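Local structure of type IV secretion system protein DotB (Yersinia pseudotuberculosis IP 31758, 6GEF) at residues E264-D267 / K268-E272; A312-D315 / L316-T320; V366-L369 / V370-G374; F373-F377 / S378-E382. The protein is a hexameric ATPase of the type IVb secretion system that probably hydrolyses ATP to drive secretion. All coordinates share one frame; numbering follows the deposited sequence.

Interaction 1: E264-D267 / K268-E272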
loop_
_atom_site.group_PDB
_atom_site.type_symbol
_atom_site.label_atom_id
_atom_site.label_comp_id
_atom_site.label_asym_id
_atom_site.label_seq_id
_atom_site.Cartn_x
_atom_site.Cartn_y
_atom_site.Cartn_z
ATOM N N GLU A 264 26.771 -1.585 -16.067
ATOM C CA GLU A 264 26.067 -0.804 -17.066
ATOM C C GLU A 264 25.383 0.393 -16.417
ATOM O O GLU A 264 24.751 0.268 -15.385
ATOM C CB GLU A 264 25.048 -1.674 -17.801
ATOM C CG GLU A 264 23.752 -1.854 -17.097
ATOM C CD GLU A 264 22.684 -2.510 -17.951
ATOM O OE1 GLU A 264 22.781 -2.475 -19.212
ATOM O OE2 GLU A 264 21.716 -3.067 -17.342
ATOM N N LEU A 265 25.488 1.539 -17.064
ATOM C CA LEU A 265 24.706 2.722 -16.709
ATOM C C LEU A 265 23.365 2.634 -17.445
ATOM O O LEU A 265 23.309 2.810 -18.654
ATOM C CB LEU A 265 25.450 3.987 -17.133
ATOM C CG LEU A 265 26.932 4.060 -16.758
ATOM C CD1 LEU A 265 27.610 5.249 -17.375
ATOM C CD2 LEU A 265 27.154 4.041 -15.252
ATOM N N ARG A 266 22.293 2.356 -16.702
ATOM C CA ARG A 266 21.004 2.037 -17.291
ATOM C C ARG A 266 19.918 3.047 -16.878
ATOM O O ARG A 266 19.384 3.737 -17.739
ATOM C CB ARG A 266 20.590 0.605 -16.950
ATOM C CG ARG A 266 21.006 0.153 -15.555
ATOM C CD ARG A 266 19.952 -0.753 -14.913
ATOM N NE ARG A 266 19.623 -1.912 -15.779
ATOM C CZ ARG A 266 18.795 -1.852 -16.829
ATOM N NH1 ARG A 266 18.208 -0.661 -17.178
ATOM N NH2 ARG A 266 18.579 -2.944 -17.533
ATOM N N ASP A 267 19.600 3.117 -15.580
ATOM C CA ASP A 267 18.624 4.074 -15.109
ATOM C C ASP A 267 19.311 5.349 -14.604
ATOM O O ASP A 267 20.525 5.435 -14.536
ATOM C CB ASP A 267 17.770 3.442 -13.981
ATOM C CG ASP A 267 18.560 3.133 -12.759
ATOM O OD1 ASP A 267 19.708 3.606 -12.621
ATOM O OD2 ASP A 267 17.949 2.449 -11.903
ATOM N N LYS A 268 18.486 6.313 -14.241
ATOM C CA LYS A 268 18.995 7.616 -13.823
ATOM C C LYS A 268 19.878 7.467 -12.592
ATOM O O LYS A 268 20.883 8.180 -12.457
ATOM C CB LYS A 268 17.840 8.587 -13.581
ATOM C CG LYS A 268 18.290 9.983 -13.247
ATOM C CD LYS A 268 17.116 10.853 -12.807
ATOM C CE LYS A 268 17.602 12.099 -12.048
ATOM N NZ LYS A 268 16.640 12.493 -10.969
ATOM N N GLN A 269 19.518 6.600 -11.668
ATOM C CA GLN A 269 20.268 6.468 -10.421
ATOM C C GLN A 269 21.653 5.874 -10.696
ATOM O O GLN A 269 22.633 6.226 -10.029
ATOM C CB GLN A 269 19.501 5.638 -9.392
ATOM C CG GLN A 269 20.358 5.208 -8.218
ATOM C CD GLN A 269 19.629 4.558 -7.091
ATOM O OE1 GLN A 269 19.713 5.041 -5.987
ATOM N NE2 GLN A 269 18.927 3.466 -7.360
ATOM N N SER A 270 21.757 4.914 -11.603
ATOM C CA SER A 270 23.053 4.372 -11.974
ATOM C C SER A 270 23.965 5.451 -12.560
ATOM O O SER A 270 25.137 5.575 -12.204
ATOM C CB SER A 270 22.894 3.210 -12.946
ATOM O OG SER A 270 22.334 3.631 -14.157
ATOM N N ILE A 271 23.438 6.236 -13.496
ATOM C CA ILE A 271 24.220 7.303 -14.110
ATOM C C ILE A 271 24.654 8.317 -13.058
ATOM O O ILE A 271 25.824 8.737 -13.018
ATOM C CB ILE A 271 23.431 7.991 -15.242
ATOM C CG1 ILE A 271 22.929 6.934 -16.249
ATOM C CG2 ILE A 271 24.262 9.038 -15.936
ATOM C CD1 ILE A 271 21.855 7.457 -17.168
ATOM N N GLU A 272 23.725 8.711 -12.175
ATOM C CA GLU A 272 24.053 9.692 -11.140
ATOM C C GLU A 272 25.111 9.151 -10.169
ATOM O O GLU A 272 26.013 9.880 -9.792
ATOM C CB GLU A 272 22.792 10.100 -10.391
ATOM C CG GLU A 272 21.934 11.113 -11.107
ATOM C CD GLU A 272 20.697 11.506 -10.260
ATOM O OE1 GLU A 272 20.119 10.635 -9.478
ATOM O OE2 GLU A 272 20.267 12.694 -10.387
#

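Interaction 2: A312-D315 / L316-T320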
loop_
_atom_site.group_PDB
_atom_site.type_symbol
_atom_site.label_atom_id
_atom_site.label_comp_id
_atom_site.label_asym_id
_atom_site.label_seq_id
_atom_site.Cartn_x
_atom_site.Cartn_y
_atom_site.Cartn_z
ATOM N N ALA A 312 22.343 17.445 -16.101
ATOM C CA ALA A 312 22.771 16.097 -16.412
ATOM C C ALA A 312 23.685 16.082 -17.622
ATOM O O ALA A 312 24.640 15.281 -17.683
ATOM C CB ALA A 312 21.562 15.175 -16.622
ATOM N N ILE A 313 23.416 16.909 -18.617
ATOM C CA ILE A 313 24.291 16.992 -19.779
ATOM C C ILE A 313 25.640 17.551 -19.400
ATOM O O ILE A 313 26.677 17.061 -19.857
ATOM C CB ILE A 313 23.599 17.803 -20.916
ATOM C CG1 ILE A 313 22.444 16.993 -21.497
ATOM C CG2 ILE A 313 24.569 18.141 -22.008
ATOM C CD1 ILE A 313 21.623 17.731 -22.485
ATOM N N TYR A 314 25.665 18.605 -18.604
ATOM C CA TYR A 314 26.933 19.203 -18.174
ATOM C C TYR A 314 27.778 18.179 -17.395
ATOM O O TYR A 314 28.928 17.912 -17.748
ATOM C CB TYR A 314 26.680 20.439 -17.333
ATOM C CG TYR A 314 27.959 21.107 -16.864
ATOM C CD1 TYR A 314 28.676 20.614 -15.784
ATOM C CD2 TYR A 314 28.416 22.273 -17.470
ATOM C CE1 TYR A 314 29.825 21.232 -15.353
ATOM C CE2 TYR A 314 29.569 22.890 -17.059
ATOM C CZ TYR A 314 30.277 22.360 -15.988
ATOM O OH TYR A 314 31.431 22.973 -15.535
ATOM N N ASP A 315 27.195 17.585 -16.360
ATOM C CA ASP A 315 27.894 16.539 -15.632
ATOM C C ASP A 315 28.374 15.422 -16.567
ATOM O O ASP A 315 29.501 14.955 -16.454
ATOM C CB ASP A 315 26.988 15.960 -14.524
ATOM C CG ASP A 315 27.134 16.699 -13.215
ATOM O OD1 ASP A 315 28.208 17.257 -12.964
ATOM O OD2 ASP A 315 26.199 16.730 -12.417
ATOM N N LEU A 316 27.518 14.999 -17.478
ATOM C CA LEU A 316 27.865 13.872 -18.357
ATOM C C LEU A 316 29.029 14.203 -19.266
ATOM O O LEU A 316 29.900 13.365 -19.480
ATOM C CB LEU A 316 26.632 13.442 -19.151
ATOM C CG LEU A 316 26.810 12.260 -20.071
ATOM C CD1 LEU A 316 27.741 12.631 -21.176
ATOM C CD2 LEU A 316 27.311 11.059 -19.312
ATOM N N VAL A 317 29.064 15.412 -19.807
ATOM C CA VAL A 317 30.170 15.814 -20.672
ATOM C C VAL A 317 31.450 15.975 -19.848
ATOM O O VAL A 317 32.531 15.569 -20.278
ATOM C CB VAL A 317 29.820 17.089 -21.456
ATOM C CG1 VAL A 317 31.015 17.586 -22.223
ATOM C CG2 VAL A 317 28.668 16.817 -22.401
ATOM N N GLU A 318 31.348 16.606 -18.666
ATOM C CA GLU A 318 32.527 16.888 -17.878
ATOM C C GLU A 318 33.137 15.636 -17.225
ATOM O O GLU A 318 34.320 15.627 -16.920
ATOM C CB GLU A 318 32.215 17.932 -16.805
ATOM C CG GLU A 318 32.112 19.344 -17.333
ATOM C CD GLU A 318 33.393 20.131 -17.201
ATOM O OE1 GLU A 318 34.095 20.287 -18.242
ATOM O OE2 GLU A 318 33.669 20.605 -16.067
ATOM N N THR A 319 32.335 14.604 -17.024
ATOM C CA THR A 319 32.788 13.405 -16.342
ATOM C C THR A 319 33.192 12.290 -17.302
ATOM O O THR A 319 34.024 11.445 -16.952
ATOM C CB THR A 319 31.698 12.854 -15.401
ATOM O OG1 THR A 319 31.119 13.940 -14.682
ATOM C CG2 THR A 319 32.273 11.881 -14.431
ATOM N N THR A 320 32.633 12.275 -18.517
ATOM C CA THR A 320 33.037 11.294 -19.508
ATOM C C THR A 320 34.459 11.577 -19.982
ATOM O O THR A 320 34.811 12.721 -20.274
ATOM C CB THR A 320 32.082 11.338 -20.697
ATOM O OG1 THR A 320 30.721 11.204 -20.227
ATOM C CG2 THR A 320 32.395 10.200 -21.665
#

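Interaction 3: V366-L369 / V370-G374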
loop_
_atom_site.group_PDB
_atom_site.type_symbol
_atom_site.label_atom_id
_atom_site.label_comp_id
_atom_site.label_asym_id
_atom_site.label_seq_id
_atom_site.Cartn_x
_atom_site.Cartn_y
_atom_site.Cartn_z
ATOM N N VAL A 366 28.411 14.756 -31.067
ATOM C CA VAL A 366 29.373 13.743 -30.720
ATOM C C VAL A 366 29.590 12.723 -31.839
ATOM O O VAL A 366 30.670 12.141 -31.928
ATOM C CB VAL A 366 28.982 13.076 -29.384
ATOM C CG1 VAL A 366 27.996 11.968 -29.606
ATOM C CG2 VAL A 366 30.228 12.521 -28.669
ATOM N N ARG A 367 28.592 12.487 -32.666
ATOM C CA ARG A 367 28.796 11.757 -33.906
ATOM C C ARG A 367 29.800 12.463 -34.781
ATOM O O ARG A 367 30.856 11.936 -35.127
ATOM C CB ARG A 367 27.454 11.555 -34.630
ATOM C CG ARG A 367 27.569 10.690 -35.877
ATOM C CD ARG A 367 26.274 9.968 -36.188
ATOM N NE ARG A 367 25.149 10.862 -36.374
ATOM C CZ ARG A 367 24.203 11.134 -35.467
ATOM N NH1 ARG A 367 24.246 10.563 -34.268
ATOM N NH2 ARG A 367 23.239 12.012 -35.762
ATOM N N ARG A 368 29.461 13.670 -35.225
ATOM C CA ARG A 368 30.457 14.552 -35.862
ATOM C C ARG A 368 31.840 14.408 -35.206
ATOM O O ARG A 368 32.827 14.167 -35.876
ATOM C CB ARG A 368 29.974 16.004 -35.776
ATOM C CG ARG A 368 30.261 16.811 -37.037
ATOM C CD ARG A 368 30.615 18.232 -36.696
ATOM N NE ARG A 368 31.716 18.328 -35.734
ATOM C CZ ARG A 368 31.969 19.372 -34.958
ATOM N NH1 ARG A 368 31.220 20.468 -35.051
ATOM N NH2 ARG A 368 32.976 19.340 -34.105
ATOM N N LEU A 369 31.889 14.527 -33.882
ATOM C CA LEU A 369 33.183 14.592 -33.208
ATOM C C LEU A 369 33.930 13.269 -33.283
ATOM O O LEU A 369 35.169 13.270 -33.295
ATOM C CB LEU A 369 32.987 15.052 -31.752
ATOM C CG LEU A 369 32.928 16.551 -31.514
ATOM C CD1 LEU A 369 32.038 16.900 -30.330
ATOM C CD2 LEU A 369 34.324 17.099 -31.295
ATOM N N VAL A 370 33.226 12.156 -33.279
ATOM C CA VAL A 370 33.869 10.869 -33.510
ATOM C C VAL A 370 34.361 10.785 -34.935
ATOM O O VAL A 370 35.469 10.262 -35.202
ATOM C CB VAL A 370 32.939 9.695 -33.139
ATOM C CG1 VAL A 370 32.201 9.972 -31.836
ATOM C CG2 VAL A 370 31.966 9.413 -34.235
ATOM N N ASP A 371 33.568 11.263 -35.895
ATOM C CA ASP A 371 34.047 11.390 -37.275
ATOM C C ASP A 371 35.384 12.153 -37.377
ATOM O O ASP A 371 36.339 11.641 -37.936
ATOM C CB ASP A 371 32.999 12.097 -38.128
ATOM C CG ASP A 371 31.733 11.308 -38.298
ATOM O OD1 ASP A 371 31.661 10.130 -37.855
ATOM O OD2 ASP A 371 30.790 11.843 -38.912
ATOM N N GLU A 372 35.469 13.265 -36.662
ATOM C CA GLU A 372 36.611 14.167 -36.837
ATOM C C GLU A 372 37.835 13.695 -36.062
ATOM O O GLU A 372 38.934 13.646 -36.604
ATOM C CB GLU A 372 36.241 15.605 -36.427
ATOM C CG GLU A 372 35.330 16.303 -37.435
ATOM C CD GLU A 372 34.924 17.672 -36.958
ATOM O OE1 GLU A 372 33.725 18.028 -37.067
ATOM O OE2 GLU A 372 35.809 18.398 -36.460
ATOM N N PHE A 373 37.627 13.331 -34.794
ATOM C CA PHE A 373 38.739 13.030 -33.886
ATOM C C PHE A 373 38.778 11.608 -33.370
ATOM O O PHE A 373 39.839 11.153 -32.990
ATOM C CB PHE A 373 38.763 14.008 -32.711
ATOM C CG PHE A 373 39.068 15.416 -33.098
ATOM C CD1 PHE A 373 38.083 16.283 -33.563
ATOM C CD2 PHE A 373 40.365 15.893 -32.957
ATOM C CE1 PHE A 373 38.396 17.585 -33.901
ATOM C CE2 PHE A 373 40.678 17.213 -33.312
ATOM C CZ PHE A 373 39.688 18.050 -33.781
ATOM N N GLY A 374 37.656 10.908 -33.378
ATOM C CA GLY A 374 37.582 9.531 -32.872
ATOM C C GLY A 374 37.839 8.501 -33.960
ATOM O O GLY A 374 38.358 8.810 -35.012
#

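Interaction 4: F373-F377 / S378-E382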
loop_
_atom_site.group_PDB
_atom_site.type_symbol
_atom_site.label_atom_id
_atom_site.label_comp_id
_atom_site.label_asym_id
_atom_site.label_seq_id
_atom_site.Cartn_x
_atom_site.Cartn_y
_atom_site.Cartn_z
ATOM N N PHE A 373 37.627 13.331 -34.794
ATOM C CA PHE A 373 38.739 13.030 -33.886
ATOM C C PHE A 373 38.778 11.608 -33.370
ATOM O O PHE A 373 39.839 11.153 -32.990
ATOM C CB PHE A 373 38.763 14.008 -32.711
ATOM C CG PHE A 373 39.068 15.416 -33.098
ATOM C CD1 PHE A 373 38.083 16.283 -33.563
ATOM C CD2 PHE A 373 40.365 15.893 -32.957
ATOM C CE1 PHE A 373 38.396 17.585 -33.901
ATOM C CE2 PHE A 373 40.678 17.213 -33.312
ATOM C CZ PHE A 373 39.688 18.050 -33.781
ATOM N N GLY A 374 37.656 10.908 -33.378
ATOM C CA GLY A 374 37.582 9.531 -32.872
ATOM C C GLY A 374 37.839 8.501 -33.960
ATOM O O GLY A 374 38.358 8.810 -35.012
ATOM N N HIS A 375 37.461 7.269 -33.673
ATOM C CA HIS A 375 37.529 6.156 -34.607
ATOM C C HIS A 375 36.097 5.736 -34.986
ATOM O O HIS A 375 35.518 4.890 -34.330
ATOM C CB HIS A 375 38.309 4.992 -33.970
ATOM C CG HIS A 375 38.623 3.881 -34.945
ATOM N ND1 HIS A 375 39.875 3.700 -35.475
ATOM C CD2 HIS A 375 37.839 2.929 -35.501
ATOM C CE1 HIS A 375 39.857 2.674 -36.300
ATOM N NE2 HIS A 375 38.634 2.191 -36.327
ATOM N N PRO A 376 35.559 6.294 -36.059
ATOM C CA PRO A 376 34.182 5.959 -36.430
ATOM C C PRO A 376 34.053 4.531 -36.935
ATOM O O PRO A 376 35.039 3.870 -37.267
ATOM C CB PRO A 376 33.851 6.957 -37.543
ATOM C CG PRO A 376 35.175 7.302 -38.127
ATOM C CD PRO A 376 36.169 7.253 -36.991
ATOM N N PHE A 377 32.818 4.048 -36.975
ATOM C CA PHE A 377 32.556 2.705 -37.463
ATOM C C PHE A 377 32.858 2.573 -38.944
ATOM O O PHE A 377 33.299 1.501 -39.388
ATOM C CB PHE A 377 31.120 2.286 -37.163
ATOM C CG PHE A 377 30.971 1.553 -35.860
ATOM C CD1 PHE A 377 31.949 0.636 -35.424
ATOM C CD2 PHE A 377 29.849 1.759 -35.069
ATOM C CE1 PHE A 377 31.800 -0.012 -34.237
ATOM C CE2 PHE A 377 29.707 1.094 -33.870
ATOM C CZ PHE A 377 30.678 0.188 -33.456
ATOM N N SER A 378 32.634 3.628 -39.725
ATOM C CA SER A 378 33.033 3.618 -41.128
ATOM C C SER A 378 34.559 3.405 -41.276
ATOM O O SER A 378 34.993 2.611 -42.091
ATOM C CB SER A 378 32.619 4.932 -41.801
ATOM O OG SER A 378 33.117 6.052 -41.109
ATOM N N LEU A 379 35.333 4.082 -40.454
ATOM C CA LEU A 379 36.770 3.938 -40.523
ATOM C C LEU A 379 37.209 2.559 -40.073
ATOM O O LEU A 379 38.180 2.004 -40.604
ATOM C CB LEU A 379 37.474 5.030 -39.684
ATOM C CG LEU A 379 38.993 5.093 -39.815
ATOM C CD1 LEU A 379 39.394 6.030 -40.936
ATOM C CD2 LEU A 379 39.600 5.542 -38.495
ATOM N N GLU A 380 36.561 1.983 -39.075
ATOM C CA GLU A 380 36.902 0.639 -38.637
ATOM C C GLU A 380 36.570 -0.384 -39.698
ATOM O O GLU A 380 37.356 -1.328 -39.946
ATOM C CB GLU A 380 36.196 0.306 -37.319
ATOM C CG GLU A 380 36.583 -1.038 -36.740
ATOM C CD GLU A 380 37.928 -0.995 -36.013
ATOM O OE1 GLU A 380 38.844 -0.292 -36.483
ATOM O OE2 GLU A 380 38.069 -1.657 -34.966
ATOM N N ALA A 381 35.396 -0.259 -40.339
ATOM C CA ALA A 381 35.037 -1.162 -41.424
ATOM C C ALA A 381 35.989 -1.014 -42.607
ATOM O O ALA A 381 36.360 -2.015 -43.234
ATOM C CB ALA A 381 33.595 -0.939 -41.852
ATOM N N GLU A 382 36.379 0.198 -42.926
ATOM C CA GLU A 382 37.346 0.421 -44.003
ATOM C C GLU A 382 38.690 -0.188 -43.665
ATOM O O GLU A 382 39.319 -0.831 -44.518
ATOM C CB GLU A 382 37.501 1.924 -44.283
ATOM C CG GLU A 382 38.335 2.210 -45.494
ATOM C CD GLU A 382 39.471 3.182 -45.256
ATOM O OE1 GLU A 382 39.221 4.162 -44.535
ATOM O OE2 GLU A 382 40.580 2.901 -45.776
#

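Interaction 1: E264-D267 / K268-E272
Ser270 and Asp267 grip each other at the first turn of helix 268-280. The hydroxyl OG of Ser270 donates to the backbone O of Asp267 at 2.6 Å, coming in 21° out of that carbonyl's plane. The same OG accepts the N-H of Arg266 at 2.8 Å in a noticeably bent bond. In return, Asp267 sits at the N-cap: its OD1 takes the N-H of Ser270 at 2.6 Å in a nearly straight bond, met close to the C-O axis of the carboxylate. The torsion behind this is a chi1 of 65°, which sets CG of Asp267 between its own N and carbonyl carbon and turns the carboxylate back over the start of the helix. Aspartate suits the place because its short side chain reaches a backbone N-H that the helix cannot satisfy, and serine because its hydroxyl both gives and accepts. The O of Asp267 is shared, since Ile271 N also donates to it at 3.2 Å. Next to these bonds, CB of Leu265 lies against CG1 of Ile271 at 4.0 Å, and both side chains pack on Leu300 of helix 293-302. Before the turn in the chain, Arg266 NE bridges to Glu264 OE2 at 2.9 Å, while its side chain also packs on Glu276 of a second subunit. Strand 259-264 probably corresponds to Walker B; it ends at Glu264, whose side chain lies near, without touching, the probable P-loop. Leu265 to Asp267 lead from it into the helix, where the negative carboxylate at the N-terminus is probably stabilised by the helix dipole.

Interaction 2: A312-D315 / L316-T320
The backbone O of Asp315 is gripped twice by Thr319, whose N lies at 2.9 Å and whose OG1 donates at 2.6 Å, the two arriving from opposite faces of the carbonyl plane. This hydroxyl-to-carbonyl bond, four residues back, is a familiar way for threonine to satisfy its polar group inside a helix. Here it lies in the last turn of helix 306-319, in the P-loop NTPase domain, just before strand 320-330. A chi1 of -44° places OG1 beside the threonine's own N, close enough to share its acceptor. Threonine therefore fits a buried place, with its polar group spent on the backbone. Ile313 and Val317 meet loosely, one turn apart, through their CG2 methyls at 4.3 Å, and Leu316 packs on Met297 and Leu300 of helix 293-302. Asp315 and Tyr314 direct their polar ends to a third subunit: Asp315 OD2 forms a salt bridge with Arg397 of that subunit, and Tyr314 OH has a weak hydrogen bond to its His393. Glu318, bent at chi2, brings its aliphatic part over the Tyr314 ring, its carboxylate plane turned 53° from the ring; CG makes a CH-pi contact 3.9 Å from the ring centroid, displaced toward CE1.

Interaction 3: V366-L369 / V370-G374
Arg368 turns one face of its guanidinium to OE1 of Glu372, one turn further along the helix, the guanidinium and carboxylate planes 27° apart. The pair forms a salt bridge. Its modelled spacing, 2.4 Å from Arg368 NE to Glu372 OE1, is too short to be taken at its value, so the partnership is clearer than its exact geometry. Glu372 reaches over by an extended chain beyond CG, whereas Arg368 bends at chi2 and chi3 to turn its NE toward the carboxylate. The arginine has a second acidic partner in Glu365, a salt bridge made through NH1. Long charged chains suit this exposed side of the helix, where aliphatic carbons can lie along it and the charges meet near its surface.

Behind them runs the last full turn of helix 362-372, a helix of the C-terminal part of the chain, beyond strand 336-344. Its backbone bond from Glu372 N to Arg368 O measures 2.9 Å. Leu369 O accepts from Phe373 N at 2.9 Å. A weak bond of 3.4 Å joins Gly374 N to Leu369 O, so that a carbonyl at the end of the helix is shared as the chain peels away. Gly374, without a side chain, lies where the chain leaves the helix.

Leu369 is buried, while the more exposed Phe373 ring lies beside it, CD1 of Phe373 4.5 Å from CD2 of Leu369, a loose apolar touch; both pack on Ile349 of helix 347-355. Val370, a compact branched residue suited to a buried side, faces Leu343 of strand 336-344 and Cys293 of helix 293-302.

Interaction 4: F373-F377 / S378-E382
His375 and Glu380 supply the polar side-chain bond: NE2 of His375 donates to OE1 of Glu380 at a modelled 2.5 Å, a very short value whose precision is doubtful. The carboxylate stands nearly upright to the imidazole, their planes 82° apart, and CB of Glu380 lies in the ring plane at its edge. Glu380 gets there through a chi2 of 79°, which folds the chain back toward the histidine. Its other oxygen, OE2, accepts from Arg340 N, so the carboxylate spans a loop residue and a strand backbone; a glutamate has both the reach and the two oxygens to do this.

Backbone bonds start the helix. Pro376, at the N-cap, offers its O to Glu380 N at 3.0 Å, and Phe377 O accepts from Ala381 N at 2.9 Å. Proline, with no N-H and a restricted phi, is tolerated at a helix start, ahead of the first turn.

Apolar contacts complete the set. Leu379 CD2 lies over one face of the His375 ring, 3.8 Å from its centroid, in a CH-pi contact, displaced toward ND1 and CE1; the leucine's side chain crosses the ring at about a right angle. Leu379 CB also rests 3.6 Å from Pro376 CG, the rigid proline ring giving the leucine an apolar surface.

The turn joins helix 362-372 to helix 377-386 and lies along strand 336-344: His375 pairs by backbone with Tyr342, the two rings meeting at planes about 25° apart, and Pro376 packs on Glu341. Phe377 and Ala381 pack against Leu398 of helix 392-400.

All four interactions are local, each at the end or beginning of a helix, but they differ in setting: interaction 2 is buried, the others partly so. Interactions 1 and 4 lie at helix starts; in interaction 1 an aspartate caps a backbone N-H, while in interaction 4 the N-cap residue is a proline and the side-chain bond joins His375 to Glu380. Interactions 2 and 3 close helix ends, the latter with charged residues at the surface. Interactions 3 and 4 share Phe373 and Gly374 and touch, Val370 O lying 3.6 Å from Pro376 CD. Interactions 1, 2 and 3 all touch helix 293-302, and interaction 2 packs on the helix that interaction 1 begins. Interactions 1 and 2 also meet other subunits, whereas none touches interaction 4.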